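Local coordinates for uricase (Arthrobacter globiformis, PDB 2YZC), which catalyses the oxidation of uric acid to 5-hydroxyisourate, which is processed further to (S)-allantoin, at residues R189-T194 against I240-M245. Residues are numbered along the deposited sequence; the frame is centred on the assembly and turned at random.
Sequences RWRYNT and IDEIKM
R189 N donates to K244 O at 2.9 Å and K244 N to R189 O at 2.7 Å, the paired bonds of an antiparallel register between strands 182-192 and 240-254. Further along, R191 N donates to E242 O and D241 N to R191 O, so a single residue, R191, faces two, D241 and E242. This is a beta bulge, with D241 in a helix-like backbone conformation (psi -27°), and it illustrates how one extra residue can turn two neighbouring acids to the same partner.

The ionic contacts exploit it. R191 leaves the backbone extended, then bends at chi3 (70°), bringing NE to E242 OE1 at 2.8 Å; the bond is nearly straight, lies in the guanidinium plane and uses the carboxylate's anti lone pair. E242 OE1 also accepts a hydrogen bond from W295 NE1, so two donors grip this oxygen. D241 lays its CB over a guanidinium face, 3.5 Å from R191 NH2, and its OD2 completes a longer salt bridge to NH2, supplemented by a bridging water.

The apolar contacts occupy the other face. I240 CD1 reaches W190 CD1 at 3.5 Å and its CG1 meets Y192 CE1 at 3.8 Å, while W190 NE1 donates to Y192 OH (2.9 Å), tying the two aromatic side chains together. Helices 199-216 and 222-236, which link the strands, pack against this face, as expected of the T-fold of uricases: an antiparallel sheet backed by two helices.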
# COMPACT_ATOMS: atom_id res chain seq x y z
N ARG A 189 21.23 -6.91 4.22
CA ARG A 189 22.06 -6.25 3.23
C ARG A 189 23.52 -6.49 3.60
O ARG A 189 23.90 -6.33 4.76
CB ARG A 189 21.73 -4.76 3.18
CG ARG A 189 20.47 -4.49 2.36
CD ARG A 189 19.89 -3.12 2.61
NE ARG A 189 18.76 -2.84 1.72
CZ ARG A 189 17.69 -3.62 1.58
NH1 ARG A 189 17.58 -4.75 2.28
NH2 ARG A 189 16.72 -3.27 0.75
N TRP A 190 24.31 -6.91 2.62
CA TRP A 190 25.72 -7.19 2.86
C TRP A 190 26.61 -6.43 1.88
O TRP A 190 26.30 -6.29 0.69
CB TRP A 190 25.96 -8.71 2.81
CG TRP A 190 25.48 -9.38 1.55
CD1 TRP A 190 26.23 -9.66 0.44
CD2 TRP A 190 24.17 -9.89 1.28
NE1 TRP A 190 25.47 -10.31 -0.50
CE2 TRP A 190 24.20 -10.46 -0.01
CE3 TRP A 190 22.97 -9.91 2.00
CZ2 TRP A 190 23.07 -11.06 -0.60
CZ3 TRP A 190 21.84 -10.50 1.41
CH2 TRP A 190 21.91 -11.07 0.13
N ARG A 191 27.73 -5.94 2.40
CA ARG A 191 28.67 -5.17 1.60
C ARG A 191 29.87 -6.01 1.16
O ARG A 191 30.53 -6.64 1.99
CB ARG A 191 29.17 -3.96 2.39
CG ARG A 191 30.19 -3.10 1.64
CD ARG A 191 30.51 -1.83 2.42
NE ARG A 191 31.28 -2.08 3.64
CZ ARG A 191 32.57 -2.38 3.65
NH1 ARG A 191 33.25 -2.47 2.52
NH2 ARG A 191 33.20 -2.59 4.80
N TYR A 192 30.14 -6.01 -0.14
CA TYR A 192 31.27 -6.75 -0.68
C TYR A 192 32.53 -5.91 -0.55
O TYR A 192 32.47 -4.69 -0.65
CB TYR A 192 31.02 -7.08 -2.15
CG TYR A 192 29.87 -8.03 -2.39
CD1 TYR A 192 29.87 -9.31 -1.83
CD2 TYR A 192 28.78 -7.66 -3.18
CE1 TYR A 192 28.82 -10.20 -2.06
CE2 TYR A 192 27.72 -8.55 -3.41
CZ TYR A 192 27.76 -9.82 -2.85
OH TYR A 192 26.73 -10.70 -3.08
N ASN A 193 33.66 -6.55 -0.31
CA ASN A 193 34.92 -5.82 -0.19
C ASN A 193 35.66 -5.81 -1.52
O ASN A 193 36.81 -5.35 -1.61
CB ASN A 193 35.79 -6.41 0.92
CG ASN A 193 35.92 -7.92 0.83
OD1 ASN A 193 35.88 -8.61 1.85
ND2 ASN A 193 36.09 -8.43 -0.37
N THR A 194 35.00 -6.31 -2.56
CA THR A 194 35.56 -6.37 -3.91
C THR A 194 34.43 -6.52 -4.92
O THR A 194 33.37 -7.05 -4.60
CB THR A 194 36.50 -7.58 -4.07
OG1 THR A 194 36.94 -7.66 -5.43
CG2 THR A 194 35.77 -8.87 -3.71
N ILE A 240 32.68 -10.79 1.66
CA ILE A 240 31.74 -9.96 2.42
C ILE A 240 32.39 -9.41 3.68
O ILE A 240 32.93 -10.16 4.49
CB ILE A 240 30.47 -10.76 2.80
CG1 ILE A 240 29.73 -11.21 1.52
CG2 ILE A 240 29.56 -9.91 3.68
CD1 ILE A 240 28.46 -12.04 1.77
N ASP A 241 32.34 -8.09 3.85
CA ASP A 241 32.92 -7.46 5.04
C ASP A 241 31.93 -7.28 6.18
O ASP A 241 32.32 -7.23 7.35
CB ASP A 241 33.52 -6.10 4.68
CG ASP A 241 35.01 -6.17 4.46
OD1 ASP A 241 35.57 -7.28 4.51
OD2 ASP A 241 35.62 -5.10 4.23
N GLU A 242 30.65 -7.17 5.84
CA GLU A 242 29.65 -6.98 6.87
C GLU A 242 28.25 -7.22 6.32
O GLU A 242 28.00 -7.09 5.13
CB GLU A 242 29.73 -5.56 7.43
CG GLU A 242 29.70 -4.49 6.35
CD GLU A 242 29.69 -3.09 6.92
OE1 GLU A 242 29.98 -2.13 6.17
OE2 GLU A 242 29.37 -2.94 8.12
N ILE A 243 27.35 -7.57 7.22
CA ILE A 243 25.97 -7.79 6.84
C ILE A 243 25.12 -7.12 7.90
O ILE A 243 25.40 -7.21 9.10
CB ILE A 243 25.64 -9.29 6.75
CG1 ILE A 243 24.16 -9.48 6.37
CG2 ILE A 243 25.95 -9.99 8.07
CD1 ILE A 243 23.78 -10.91 6.08
N LYS A 244 24.09 -6.40 7.46
CA LYS A 244 23.20 -5.72 8.37
C LYS A 244 21.82 -6.32 8.19
O LYS A 244 21.41 -6.60 7.07
CB LYS A 244 23.13 -4.23 8.04
CG LYS A 244 24.42 -3.48 8.29
CD LYS A 244 24.23 -1.98 8.11
CE LYS A 244 25.42 -1.21 8.64
NZ LYS A 244 25.16 0.25 8.63
N MET A 245 21.13 -6.52 9.31
CA MET A 245 19.79 -7.08 9.24
C MET A 245 18.82 -6.26 10.07
O MET A 245 19.19 -5.66 11.09
CB MET A 245 19.80 -8.52 9.74
CG MET A 245 20.53 -9.47 8.81
SD MET A 245 20.80 -11.07 9.57
CE MET A 245 22.40 -10.81 10.28
O HOH W 1 36.36 -2.83 5.27